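Local structure of DspB (Aggregatibacter actinomycetemcomitans, 1YHT) at residues Val257-Leu262 and Gly305-Arg310; Gly47-Leu52 and Lys212-Asn217; His65-Arg70 and Phe125-Lys130; Ala71-Gln76 and Ile83-Gly88. The protein hydrolyses terminal N-acetylhexosamine residues from glycans as a family 20 glycoside hydrolase, releasing bacterial cells from biofilm, probably by cutting its polysaccharide. One frame throughout, in Å; residues are numbered along the deposited sequence.

Contact 1 (Val257-Leu262 and Gly305-Arg310); sequences VSLPEL and GVWDGR
One face of the Trp307 indole takes two apolar groups, Leu259 and, out toward the rim, Pro260, and its other face is covered at the centre by CB of its own neighbour Asp308. Leu259 CB stands over the six-membered ring, 3.9 Å from its centroid and 26° off the normal, a CH-pi contact displaced toward the rim. The leucine and the tryptophan slide past each other in opposite directions, so Leu259 CD1, on a chain with CG anti to the backbone N (chi1 178°), lies 3.7 Å from Trp307 CB, at the root of the indole. Pro260 crosses the tryptophan at about a right angle, and its CD comes to 3.4 Å from Trp307 CZ2, above the plane of the indole but out toward its rim. At the far end, Ser258 CB reaches Trp307 CH2 at 3.6 Å in an oblique approach.

The serine hydroxyl works elsewhere. Ser258 is the N-cap of helix 259-264: Glu261 N donates to Ser258 OG (3.0 Å), while Ser258 N donates almost straight to Glu261 OE1 (2.8 Å, 178°), closing a capping box. Proline suits the first turn, where its missing N-H costs no helix bond. The indole N-H is taken by the carbonyl of Asn314. No hydrogen bond crosses the contact, so helix start and loop are joined by dispersion and CH-pi attraction, while the hydrogen bonds of Ser258, Glu261 and Trp307 NE1 are all made away from it.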
loop_
_atom_site.group_PDB
_atom_site.type_symbol
_atom_site.label_atom_id
_atom_site.label_comp_id
_atom_site.label_asym_id
_atom_site.label_seq_id
_atom_site.Cartn_x
_atom_site.Cartn_y
_atom_site.Cartn_z
ATOM N N VAL A 257 -18.138 6.312 -3.536
ATOM C CA VAL A 257 -18.389 7.029 -2.293
ATOM C C VAL A 257 -17.263 8.093 -2.036
ATOM O O VAL A 257 -16.084 7.850 -2.245
ATOM C CB VAL A 257 -18.574 6.021 -1.093
ATOM C CG1 VAL A 257 -17.280 5.383 -0.732
ATOM C CG2 VAL A 257 -19.083 6.725 0.132
ATOM N N SER A 258 -17.653 9.269 -1.589
ATOM C CA SER A 258 -16.689 10.306 -1.174
ATOM C C SER A 258 -16.154 10.007 0.235
ATOM O O SER A 258 -16.732 9.215 0.984
ATOM C CB SER A 258 -17.392 11.666 -1.143
ATOM O OG SER A 258 -18.241 11.738 -0.023
ATOM N N LEU A 259 -15.060 10.664 0.586
ATOM C CA LEU A 259 -14.501 10.510 1.892
ATOM C C LEU A 259 -15.549 10.962 2.945
ATOM O O LEU A 259 -15.777 10.242 3.907
ATOM C CB LEU A 259 -13.141 11.221 1.997
ATOM C CG LEU A 259 -12.466 11.159 3.368
ATOM C CD1 LEU A 259 -10.932 11.140 3.281
ATOM C CD2 LEU A 259 -12.949 12.280 4.227
ATOM N N PRO A 260 -16.199 12.143 2.757
ATOM C CA PRO A 260 -17.186 12.505 3.756
ATOM C C PRO A 260 -18.322 11.497 3.886
ATOM O O PRO A 260 -18.812 11.281 4.974
ATOM C CB PRO A 260 -17.702 13.862 3.262
ATOM C CG PRO A 260 -16.505 14.430 2.452
ATOM C CD PRO A 260 -16.028 13.200 1.744
ATOM N N GLU A 261 -18.747 10.916 2.776
ATOM C CA GLU A 261 -19.797 9.899 2.813
ATOM C C GLU A 261 -19.414 8.697 3.660
ATOM O O GLU A 261 -20.239 8.160 4.408
ATOM C CB GLU A 261 -20.204 9.504 1.416
ATOM C CG GLU A 261 -21.147 10.519 0.809
ATOM C CD GLU A 261 -21.212 10.471 -0.696
ATOM O OE1 GLU A 261 -20.431 9.772 -1.375
ATOM O OE2 GLU A 261 -22.093 11.168 -1.236
ATOM N N LEU A 262 -18.138 8.316 3.595
ATOM C CA LEU A 262 -17.605 7.236 4.403
ATOM C C LEU A 262 -17.592 7.617 5.871
ATOM O O LEU A 262 -17.984 6.824 6.721
ATOM C CB LEU A 262 -16.196 6.871 3.931
ATOM C CG LEU A 262 -16.132 6.126 2.570
ATOM C CD1 LEU A 262 -14.690 5.956 2.106
ATOM C CD2 LEU A 262 -16.813 4.796 2.616
ATOM N N GLY A 305 -8.076 17.867 6.192
ATOM C CA GLY A 305 -9.429 17.842 5.654
ATOM C C GLY A 305 -9.540 17.983 4.153
ATOM O O GLY A 305 -10.632 17.837 3.564
ATOM N N VAL A 306 -8.421 18.284 3.528
ATOM C CA VAL A 306 -8.332 18.393 2.125
ATOM C C VAL A 306 -8.050 16.997 1.628
ATOM O O VAL A 306 -6.929 16.503 1.789
ATOM C CB VAL A 306 -7.263 19.368 1.708
ATOM C CG1 VAL A 306 -7.120 19.428 0.162
ATOM C CG2 VAL A 306 -7.581 20.787 2.243
ATOM N N TRP A 307 -9.077 16.374 1.020
ATOM C CA TRP A 307 -9.005 14.949 0.593
ATOM C C TRP A 307 -9.152 14.773 -0.901
ATOM O O TRP A 307 -8.666 13.788 -1.436
ATOM C CB TRP A 307 -10.075 14.112 1.276
ATOM C CG TRP A 307 -11.448 14.543 0.909
ATOM C CD1 TRP A 307 -12.167 15.550 1.480
ATOM C CD2 TRP A 307 -12.275 14.000 -0.129
ATOM N NE1 TRP A 307 -13.387 15.665 0.864
ATOM C CE2 TRP A 307 -13.483 14.724 -0.125
ATOM C CE3 TRP A 307 -12.107 12.982 -1.063
ATOM C CZ2 TRP A 307 -14.518 14.463 -1.027
ATOM C CZ3 TRP A 307 -13.139 12.718 -1.959
ATOM C CH2 TRP A 307 -14.329 13.459 -1.932
ATOM N N ASP A 308 -9.844 15.695 -1.580
ATOM C CA ASP A 308 -10.183 15.524 -2.996
ATOM C C ASP A 308 -9.158 16.250 -3.887
ATOM O O ASP A 308 -9.412 17.361 -4.424
ATOM C CB ASP A 308 -11.633 15.953 -3.273
ATOM C CG ASP A 308 -12.030 15.860 -4.742
ATOM O OD1 ASP A 308 -11.403 15.143 -5.538
ATOM O OD2 ASP A 308 -12.993 16.547 -5.120
ATOM N N GLY A 309 -8.004 15.601 -4.057
ATOM C CA GLY A 309 -6.891 16.182 -4.803
ATOM C C GLY A 309 -6.597 17.577 -4.274
ATOM O O GLY A 309 -6.554 17.787 -3.053
ATOM N N ARG A 310 -6.417 18.536 -5.183
ATOM C CA ARG A 310 -6.283 19.948 -4.769
ATOM C C ARG A 310 -7.571 20.687 -4.492
ATOM O O ARG A 310 -7.507 21.869 -4.108
ATOM C CB ARG A 310 -5.411 20.782 -5.723
ATOM C CG ARG A 310 -5.738 20.683 -7.217
ATOM C CD ARG A 310 -4.949 21.783 -7.996
ATOM N NE ARG A 310 -5.100 23.093 -7.359
ATOM C CZ ARG A 310 -4.105 23.856 -6.884
ATOM N NH1 ARG A 310 -2.842 23.466 -6.999
ATOM N NH2 ARG A 310 -4.381 25.033 -6.302
#

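Contact 2 (Gly47-Leu52 and Lys212-Asn217); sequences GNFLHL and KTRMWN
Phe49, the first strand residue of 47-52 to meet 212-217, points its side chain inward and receives Arg214 over one ring face. Arg214 NH1 approaches Phe49 CE2 to 4.3 Å, but the guanidinium carbon CZ remains 5.7 Å from the ring centroid, so any cation-pi attraction is weak. A phenylalanine suits this place because it offers the buried arginine an apolar surface without competing for its N-H groups; Arg214 NE instead forms a salt bridge with Glu233.

Two residues on, with Leu50 turned to the other side of the strand, His51 faces inward again. Its CG lies anti to the backbone N (chi1 170°), which carries the imidazole across the interior to Trp216. His51 CE1 is 3.8 Å from Trp216 CZ2 and 4.0 Å from Trp216 CH2. The two planes are inclined by 37°, and the centroids of the His51 imidazole and the Trp216 six-membered ring lie 5.6 Å apart. Both imidazole nitrogens are engaged, ND1 with the Tyr272 hydroxyl and NE2 with Glu114. That same carboxylate takes the indole N-H of Trp216, so Glu114 ties the two rings together.

Nearest CA atoms, those of His51 and Arg214, are still 9.9 Å apart: the strands are not neighbours in the sheet but meet through side chains across its interior. Such filling is that of the TIM barrel of family 20 glycoside hydrolases, and an acetic acid molecule bound beside Trp216 is consistent with a pocket there.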
loop_
_atom_site.group_PDB
_atom_site.type_symbol
_atom_site.label_atom_id
_atom_site.label_comp_id
_atom_site.label_asym_id
_atom_site.label_seq_id
_atom_site.Cartn_x
_atom_site.Cartn_y
_atom_site.Cartn_z
ATOM N N GLY A 47 5.123 10.317 14.197
ATOM C CA GLY A 47 4.259 9.364 13.468
ATOM C C GLY A 47 4.245 8.015 14.127
ATOM O O GLY A 47 4.984 7.773 15.130
ATOM N N ASN A 48 3.455 7.088 13.568
ATOM C CA ASN A 48 3.346 5.781 14.182
ATOM C C ASN A 48 3.200 4.548 13.283
ATOM O O ASN A 48 3.064 3.458 13.820
ATOM C CB ASN A 48 2.270 5.794 15.243
ATOM C CG ASN A 48 1.042 6.344 14.727
ATOM O OD1 ASN A 48 0.736 6.146 13.558
ATOM N ND2 ASN A 48 0.344 7.102 15.551
ATOM N N PHE A 49 3.280 4.702 11.957
ATOM C CA PHE A 49 3.256 3.537 11.086
ATOM C C PHE A 49 4.087 3.650 9.830
ATOM O O PHE A 49 4.342 4.744 9.291
ATOM C CB PHE A 49 1.813 3.063 10.791
ATOM C CG PHE A 49 1.057 3.899 9.796
ATOM C CD1 PHE A 49 1.231 3.684 8.435
ATOM C CD2 PHE A 49 0.101 4.816 10.207
ATOM C CE1 PHE A 49 0.485 4.371 7.487
ATOM C CE2 PHE A 49 -0.682 5.533 9.274
ATOM C CZ PHE A 49 -0.472 5.357 7.922
ATOM N N LEU A 50 4.494 2.462 9.385
ATOM C CA LEU A 50 5.125 2.251 8.073
ATOM C C LEU A 50 4.297 1.164 7.335
ATOM O O LEU A 50 4.285 -0.007 7.741
ATOM C CB LEU A 50 6.580 1.796 8.259
ATOM C CG LEU A 50 7.331 1.415 6.951
ATOM C CD1 LEU A 50 7.351 2.519 5.955
ATOM C CD2 LEU A 50 8.785 1.071 7.310
ATOM N N HIS A 51 3.562 1.618 6.329
ATOM C CA HIS A 51 2.777 0.805 5.399
ATOM C C HIS A 51 3.699 0.339 4.278
ATOM O O HIS A 51 4.170 1.123 3.423
ATOM C CB HIS A 51 1.566 1.677 4.976
ATOM C CG HIS A 51 0.714 1.148 3.844
ATOM N ND1 HIS A 51 -0.340 1.891 3.335
ATOM C CD2 HIS A 51 0.778 0.018 3.091
ATOM C CE1 HIS A 51 -0.887 1.234 2.326
ATOM N NE2 HIS A 51 -0.213 0.111 2.134
ATOM N N LEU A 52 3.992 -0.957 4.314
ATOM C CA LEU A 52 4.994 -1.562 3.433
ATOM C C LEU A 52 4.348 -2.205 2.247
ATOM O O LEU A 52 3.799 -3.322 2.344
ATOM C CB LEU A 52 5.825 -2.592 4.165
ATOM C CG LEU A 52 7.183 -2.890 3.521
ATOM C CD1 LEU A 52 8.122 -1.652 3.581
ATOM C CD2 LEU A 52 7.857 -4.100 4.161
ATOM N N LYS A 212 -6.788 -6.058 12.283
ATOM C CA LYS A 212 -7.648 -5.160 11.546
ATOM C C LYS A 212 -7.214 -5.076 10.089
ATOM O O LYS A 212 -6.072 -5.379 9.735
ATOM C CB LYS A 212 -7.642 -3.781 12.184
ATOM C CG LYS A 212 -8.261 -3.782 13.557
ATOM C CD LYS A 212 -7.753 -2.562 14.288
ATOM C CE LYS A 212 -8.363 -2.366 15.599
ATOM N NZ LYS A 212 -7.669 -1.244 16.292
ATOM N N THR A 213 -8.162 -4.697 9.249
ATOM C CA THR A 213 -7.990 -4.624 7.808
ATOM C C THR A 213 -7.890 -3.163 7.347
ATOM O O THR A 213 -8.673 -2.300 7.756
ATOM C CB THR A 213 -9.228 -5.317 7.113
ATOM O OG1 THR A 213 -9.392 -6.652 7.614
ATOM C CG2 THR A 213 -9.119 -5.313 5.605
ATOM N N ARG A 214 -6.911 -2.910 6.496
ATOM C CA ARG A 214 -6.819 -1.683 5.725
ATOM C C ARG A 214 -7.058 -2.011 4.246
ATOM O O ARG A 214 -6.722 -3.103 3.741
ATOM C CB ARG A 214 -5.477 -0.965 5.960
ATOM C CG ARG A 214 -5.344 -0.398 7.350
ATOM C CD ARG A 214 -5.565 1.130 7.433
ATOM N NE ARG A 214 -5.680 1.557 8.827
ATOM C CZ ARG A 214 -4.689 2.011 9.602
ATOM N NH1 ARG A 214 -3.462 2.211 9.119
ATOM N NH2 ARG A 214 -4.933 2.276 10.893
ATOM N N MET A 215 -7.670 -1.053 3.555
ATOM C CA MET A 215 -8.026 -1.218 2.158
ATOM C C MET A 215 -8.104 0.100 1.398
ATOM O O MET A 215 -8.572 1.079 1.944
ATOM C CB MET A 215 -9.397 -1.919 2.099
ATOM C CG MET A 215 -9.719 -2.409 0.763
ATOM S SD MET A 215 -11.349 -3.259 0.778
ATOM C CE MET A 215 -12.377 -1.830 0.801
ATOM N N TRP A 216 -7.670 0.103 0.121
ATOM C CA TRP A 216 -7.769 1.256 -0.762
ATOM C C TRP A 216 -9.270 1.551 -1.032
ATOM O O TRP A 216 -10.104 0.642 -0.944
ATOM C CB TRP A 216 -6.998 1.019 -2.086
ATOM C CG TRP A 216 -5.506 0.854 -1.958
ATOM C CD1 TRP A 216 -4.772 -0.251 -2.259
ATOM C CD2 TRP A 216 -4.571 1.838 -1.494
ATOM N NE1 TRP A 216 -3.431 -0.014 -2.023
ATOM C CE2 TRP A 216 -3.284 1.255 -1.552
ATOM C CE3 TRP A 216 -4.690 3.183 -1.113
ATOM C CZ2 TRP A 216 -2.125 1.950 -1.201
ATOM C CZ3 TRP A 216 -3.572 3.871 -0.780
ATOM C CH2 TRP A 216 -2.275 3.247 -0.812
ATOM N N ASN A 217 -9.623 2.806 -1.330
ATOM C CA ASN A 217 -11.072 3.147 -1.493
ATOM C C ASN A 217 -11.743 2.772 -2.813
ATOM O O ASN A 217 -12.923 2.965 -2.953
ATOM C CB ASN A 217 -11.322 4.634 -1.247
ATOM C CG ASN A 217 -10.675 5.502 -2.275
ATOM O OD1 ASN A 217 -9.465 5.677 -2.268
ATOM N ND2 ASN A 217 -11.477 6.041 -3.199
#

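Contact 3 (His65-Arg70 and Phe125-Lys130); sequences HLLNQR and FKLVQK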
loop_
_atom_site.group_PDB
_atom_site.type_symbol
_atom_site.label_atom_id
_atom_site.label_comp_id
_atom_site.label_asym_id
_atom_site.label_seq_id
_atom_site.Cartn_x
_atom_site.Cartn_y
_atom_site.Cartn_z
ATOM N N HIS A 65 8.414 -18.874 1.874
ATOM C CA HIS A 65 8.307 -20.338 1.714
ATOM C C HIS A 65 7.240 -20.717 0.664
ATOM O O HIS A 65 7.477 -21.509 -0.220
ATOM C CB HIS A 65 7.919 -21.001 3.050
ATOM C CG HIS A 65 9.065 -21.268 3.979
ATOM N ND1 HIS A 65 9.817 -20.266 4.552
ATOM C CD2 HIS A 65 9.528 -22.436 4.493
ATOM C CE1 HIS A 65 10.732 -20.815 5.341
ATOM N NE2 HIS A 65 10.593 -22.139 5.304
ATOM N N LEU A 66 6.054 -20.112 0.773
ATOM C CA LEU A 66 4.926 -20.478 -0.112
ATOM C C LEU A 66 5.209 -20.216 -1.587
ATOM O O LEU A 66 4.815 -21.010 -2.471
ATOM C CB LEU A 66 3.648 -19.727 0.331
ATOM C CG LEU A 66 2.679 -20.397 1.313
ATOM C CD1 LEU A 66 3.332 -20.872 2.502
ATOM C CD2 LEU A 66 1.604 -19.421 1.730
ATOM N N LEU A 67 5.861 -19.093 -1.877
ATOM C CA LEU A 67 6.237 -18.757 -3.256
ATOM C C LEU A 67 7.643 -19.230 -3.629
ATOM O O LEU A 67 8.092 -19.007 -4.732
ATOM C CB LEU A 67 6.082 -17.274 -3.509
ATOM C CG LEU A 67 4.721 -16.701 -3.101
ATOM C CD1 LEU A 67 4.761 -15.223 -3.179
ATOM C CD2 LEU A 67 3.577 -17.233 -3.940
ATOM N N ASN A 68 8.295 -19.909 -2.694
ATOM C CA ASN A 68 9.619 -20.478 -2.841
ATOM C C ASN A 68 10.678 -19.465 -3.359
ATOM O O ASN A 68 11.280 -19.659 -4.400
ATOM C CB ASN A 68 9.605 -21.777 -3.690
ATOM C CG ASN A 68 10.895 -22.546 -3.568
ATOM O OD1 ASN A 68 11.666 -22.319 -2.640
ATOM N ND2 ASN A 68 11.147 -23.470 -4.500
ATOM N N GLN A 69 10.812 -18.360 -2.630
ATOM C CA GLN A 69 11.776 -17.313 -2.870
ATOM C C GLN A 69 12.582 -17.269 -1.613
ATOM O O GLN A 69 12.167 -16.663 -0.605
ATOM C CB GLN A 69 11.076 -15.961 -3.118
ATOM C CG GLN A 69 12.073 -14.813 -3.236
ATOM C CD GLN A 69 11.497 -13.607 -3.922
ATOM O OE1 GLN A 69 11.658 -13.457 -5.139
ATOM N NE2 GLN A 69 10.831 -12.718 -3.137
ATOM N N ARG A 70 13.697 -17.985 -1.626
ATOM C CA ARG A 70 14.427 -18.270 -0.420
ATOM C C ARG A 70 15.833 -17.646 -0.486
ATOM O O ARG A 70 16.504 -17.628 -1.546
ATOM C CB ARG A 70 14.487 -19.779 -0.176
ATOM C CG ARG A 70 13.131 -20.512 0.090
ATOM C CD ARG A 70 12.309 -19.934 1.243
ATOM N NE ARG A 70 13.056 -19.674 2.465
ATOM C CZ ARG A 70 13.435 -20.595 3.351
ATOM N NH1 ARG A 70 13.169 -21.877 3.147
ATOM N NH2 ARG A 70 14.118 -20.251 4.438
ATOM N N PHE A 125 2.105 -13.965 -9.260
ATOM C CA PHE A 125 1.793 -14.904 -10.367
ATOM C C PHE A 125 3.069 -15.532 -10.948
ATOM O O PHE A 125 3.162 -16.743 -11.180
ATOM C CB PHE A 125 1.071 -14.166 -11.497
ATOM C CG PHE A 125 -0.327 -13.654 -11.144
ATOM C CD1 PHE A 125 -1.051 -14.177 -10.108
ATOM C CD2 PHE A 125 -0.912 -12.692 -11.933
ATOM C CE1 PHE A 125 -2.355 -13.729 -9.837
ATOM C CE2 PHE A 125 -2.218 -12.214 -11.668
ATOM C CZ PHE A 125 -2.927 -12.741 -10.629
ATOM N N LYS A 126 4.069 -14.698 -11.190
ATOM C CA LYS A 126 5.278 -15.189 -11.810
ATOM C C LYS A 126 6.016 -16.186 -10.894
ATOM O O LYS A 126 6.535 -17.179 -11.370
ATOM C CB LYS A 126 6.178 -14.030 -12.204
ATOM C CG LYS A 126 5.562 -13.125 -13.320
ATOM C CD LYS A 126 4.965 -13.970 -14.490
ATOM C CE LYS A 126 4.664 -13.179 -15.775
ATOM N NZ LYS A 126 4.177 -14.152 -16.851
ATOM N N LEU A 127 6.055 -15.939 -9.583
ATOM C CA LEU A 127 6.646 -16.925 -8.640
ATOM C C LEU A 127 5.864 -18.241 -8.535
ATOM O O LEU A 127 6.467 -19.328 -8.426
ATOM C CB LEU A 127 6.800 -16.290 -7.249
ATOM C CG LEU A 127 7.839 -15.173 -7.143
ATOM C CD1 LEU A 127 7.653 -14.391 -5.857
ATOM C CD2 LEU A 127 9.235 -15.762 -7.270
ATOM N N VAL A 128 4.533 -18.124 -8.497
ATOM C CA VAL A 128 3.637 -19.283 -8.517
ATOM C C VAL A 128 3.836 -20.127 -9.797
ATOM O O VAL A 128 3.986 -21.351 -9.759
ATOM C CB VAL A 128 2.170 -18.873 -8.439
ATOM C CG1 VAL A 128 1.247 -20.098 -8.763
ATOM C CG2 VAL A 128 1.853 -18.339 -7.007
ATOM N N GLN A 129 3.838 -19.453 -10.939
ATOM C CA GLN A 129 4.117 -20.138 -12.187
ATOM C C GLN A 129 5.413 -20.943 -12.159
ATOM O O GLN A 129 5.456 -22.087 -12.601
ATOM C CB GLN A 129 4.183 -19.110 -13.327
ATOM C CG GLN A 129 4.554 -19.767 -14.686
ATOM C CD GLN A 129 4.418 -18.799 -15.858
ATOM O OE1 GLN A 129 3.368 -18.173 -16.034
ATOM N NE2 GLN A 129 5.521 -18.610 -16.605
ATOM N N LYS A 130 6.483 -20.339 -11.680
ATOM C CA LYS A 130 7.804 -21.011 -11.647
ATOM C C LYS A 130 7.754 -22.228 -10.694
ATOM O O LYS A 130 8.178 -23.331 -11.025
ATOM C CB LYS A 130 8.866 -20.004 -11.192
ATOM C CG LYS A 130 10.290 -20.564 -10.952
ATOM C CD LYS A 130 10.928 -21.022 -12.248
ATOM C CE LYS A 130 12.394 -21.493 -12.075
ATOM N NZ LYS A 130 12.523 -22.642 -11.106
HETATM O O HOH W 1 8.976 -19.306 -7.257
#
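Apolar contacts centre on Leu67, which lies against Leu127 and Val128 of helix 122-132. The two leucines cross at about a right angle, with Leu67 CB 3.9 Å from Leu127 CB and their CD1 methyls 4.0 Å apart. A chi1 of -51° sets Leu67 CG anti to the carbonyl carbon and beside the backbone N, and chi2 of 171° then turns CD2 to Val128 CG2 (3.7 Å). Branched aliphatic chains suit this buried seam, filling it without bringing in polar atoms.

A looser polar-apolar contact adds Gln69. Its extended chain brings OE1 to 4.0 Å from Leu127 CD2, while its amide is held by other partners: OE1 accepts from Asn84 ND2, and NE2 donates to the carbonyls of Tyr60 and Ile62.

The polar link is a water. It donates both hydrogens, to Leu67 O (2.7 Å) and to Leu127 O (2.8 Å), tying together two backbone carbonyls that could not bond to each other.

The type I turn from His65 to Asn68 and the G1 bulge at Asn68 and Gln69 present Leu67 to the helix. Leu163 and Phe159 of helix 154-171 also touch Leu67 and Val128 respectively, and Tyr136 of helix 134-140 also touches Val128.

Contact 4 (Ala71-Gln76 and Ile83-Gly88); sequences AENAVQ and INPYTG
Val75 and Ile83 lie side by side and point the same way from an antiparallel hydrogen-bonded pair. Along Ile83, CB rests 3.5 Å from Val75 O and 3.9 Å from Val75 CG1; next, CG1 comes to 3.8 Å from Val75 O, while the other branch, CG2, reaches Val75 CG1. The tip, CD1, leads away from the partner strand. Val75 CG1 is placed for this by its torsion (chi1 42°), which sets it between backbone N and carbonyl carbon, beside Ile83 CB. Beta-branched residues suit paired strands like these, their broad CB ends meeting beside the backbone.

The backbone supplies two bonds: Val75 N to Ile83 O (3.0 Å), in the carbonyl plane, and Ile83 N to Val75 O (2.8 Å). Ala74, small enough to sit close, puts CB against Ile83 O.

Two residues past Ile83, Pro85 still reaches back, its CD 3.4 Å from Asn73 O. Just before the proline, Asn84 OD1 accepts from Tyr86 N in an Asx turn, and also from Thr87 N, which lies above the amide plane.

Strand 82-83 is the middle one of a three-stranded antiparallel sheet, between 75-76 and 90-91. Ile83 also touches Pro90, Ala74 meets Phe91, and Asn84 and Thr87 reach Leu127 on helix 122-132.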
loop_
_atom_site.group_PDB
_atom_site.type_symbol
_atom_site.label_atom_id
_atom_site.label_comp_id
_atom_site.label_asym_id
_atom_site.label_seq_id
_atom_site.Cartn_x
_atom_site.Cartn_y
_atom_site.Cartn_z
ATOM N N ALA A 71 16.270 -17.135 0.668
ATOM C CA ALA A 71 17.593 -16.503 0.797
ATOM C C ALA A 71 18.731 -17.468 0.408
ATOM O O ALA A 71 19.696 -17.090 -0.269
ATOM C CB ALA A 71 17.803 -15.980 2.164
ATOM N N GLU A 72 18.572 -18.717 0.773
ATOM C CA GLU A 72 19.549 -19.707 0.453
ATOM C C GLU A 72 19.677 -19.922 -1.058
ATOM O O GLU A 72 20.769 -20.299 -1.495
ATOM C CB GLU A 72 19.201 -20.998 1.214
ATOM C CG GLU A 72 20.285 -22.015 1.422
ATOM C CD GLU A 72 19.864 -23.037 2.500
ATOM O OE1 GLU A 72 20.023 -22.701 3.710
ATOM O OE2 GLU A 72 19.345 -24.126 2.141
ATOM N N ASN A 73 18.602 -19.654 -1.838
ATOM C CA ASN A 73 18.564 -19.834 -3.317
ATOM C C ASN A 73 19.079 -18.597 -4.072
ATOM O O ASN A 73 19.380 -18.654 -5.252
ATOM C CB ASN A 73 17.265 -20.638 -3.865
ATOM C CG ASN A 73 15.964 -19.776 -4.420
ATOM O OD1 ASN A 73 15.965 -19.206 -5.573
ATOM N ND2 ASN A 73 14.779 -19.911 -3.681
ATOM N N ALA A 74 19.309 -17.510 -3.335
ATOM C CA ALA A 74 19.556 -16.212 -3.913
ATOM C C ALA A 74 21.065 -15.936 -4.139
ATOM O O ALA A 74 21.934 -16.566 -3.529
ATOM C CB ALA A 74 18.938 -15.150 -3.023
ATOM N N VAL A 75 21.364 -14.979 -4.998
ATOM C CA VAL A 75 22.730 -14.418 -5.054
ATOM C C VAL A 75 22.755 -13.157 -4.174
ATOM O O VAL A 75 21.918 -12.272 -4.341
ATOM C CB VAL A 75 23.230 -14.220 -6.555
ATOM C CG1 VAL A 75 22.171 -13.674 -7.410
ATOM C CG2 VAL A 75 24.453 -13.326 -6.639
ATOM N N GLN A 76 23.663 -13.097 -3.199
ATOM C CA GLN A 76 23.729 -11.946 -2.322
ATOM C C GLN A 76 24.799 -10.983 -2.844
ATOM O O GLN A 76 25.936 -11.390 -3.194
ATOM C CB GLN A 76 23.961 -12.336 -0.855
ATOM C CG GLN A 76 23.771 -11.191 0.141
ATOM C CD GLN A 76 23.990 -11.596 1.590
ATOM O OE1 GLN A 76 23.427 -10.994 2.525
ATOM N NE2 GLN A 76 24.779 -12.618 1.784
ATOM N N ILE A 83 19.217 -11.384 -4.264
ATOM C CA ILE A 83 18.641 -11.298 -5.580
ATOM C C ILE A 83 18.112 -12.665 -5.979
ATOM O O ILE A 83 18.845 -13.632 -6.000
ATOM C CB ILE A 83 19.688 -10.844 -6.600
ATOM C CG1 ILE A 83 20.249 -9.445 -6.237
ATOM C CG2 ILE A 83 19.119 -10.895 -8.035
ATOM C CD1 ILE A 83 19.337 -8.317 -6.338
ATOM N N ASN A 84 16.832 -12.741 -6.303
ATOM C CA ASN A 84 16.267 -14.002 -6.781
ATOM C C ASN A 84 16.869 -14.280 -8.176
ATOM O O ASN A 84 16.640 -13.510 -9.077
ATOM C CB ASN A 84 14.733 -13.895 -6.840
ATOM C CG ASN A 84 14.070 -15.169 -7.377
ATOM O OD1 ASN A 84 14.618 -15.831 -8.266
ATOM N ND2 ASN A 84 12.908 -15.519 -6.838
ATOM N N PRO A 85 17.651 -15.361 -8.347
ATOM C CA PRO A 85 18.293 -15.477 -9.650
ATOM C C PRO A 85 17.309 -15.744 -10.807
ATOM O O PRO A 85 17.697 -15.555 -11.933
ATOM C CB PRO A 85 19.255 -16.659 -9.477
ATOM C CG PRO A 85 18.606 -17.512 -8.422
ATOM C CD PRO A 85 18.013 -16.473 -7.455
ATOM N N TYR A 86 16.085 -16.211 -10.537
ATOM C CA TYR A 86 15.124 -16.446 -11.615
ATOM C C TYR A 86 14.456 -15.169 -12.066
ATOM O O TYR A 86 14.327 -14.921 -13.258
ATOM C CB TYR A 86 14.025 -17.459 -11.252
ATOM C CG TYR A 86 13.208 -17.875 -12.492
ATOM C CD1 TYR A 86 13.777 -18.714 -13.456
ATOM C CD2 TYR A 86 11.909 -17.409 -12.718
ATOM C CE1 TYR A 86 13.075 -19.106 -14.603
ATOM C CE2 TYR A 86 11.187 -17.795 -13.860
ATOM C CZ TYR A 86 11.780 -18.649 -14.805
ATOM O OH TYR A 86 11.120 -19.076 -15.967
ATOM N N THR A 87 14.027 -14.351 -11.113
ATOM C CA THR A 87 13.362 -13.114 -11.449
ATOM C C THR A 87 14.336 -11.998 -11.660
ATOM O O THR A 87 14.003 -10.988 -12.254
ATOM C CB THR A 87 12.359 -12.712 -10.345
ATOM O OG1 THR A 87 13.070 -12.376 -9.143
ATOM C CG2 THR A 87 11.417 -13.829 -10.089
ATOM N N GLY A 88 15.543 -12.165 -11.153
ATOM C CA GLY A 88 16.540 -11.108 -11.186
ATOM C C GLY A 88 16.235 -9.912 -10.277
ATOM O O GLY A 88 16.841 -8.845 -10.432
#

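How the contacts relate
Contact 2 lies nearest the middle of the chain, where strands 49-53 and 212-216 of the parallel barrel sheet face each other. Contacts 3 and 4 both fall within the chain between those strands, and contact 4 in turn falls between the two segments of contact 3. Their centres are about 12 Å apart, and they touch through Gln69 and Asn84 and through Lys130 and Tyr86, so the small antiparallel sheet, the loop before it and helix 122-132 form one continuous region. Contact 1 comes last along the chain, its centre about 18 Å from that of contact 2 and about 38 Å from that of contact 3. Contact 1 thus lies on the opposite side of the chain's centre from contacts 3 and 4.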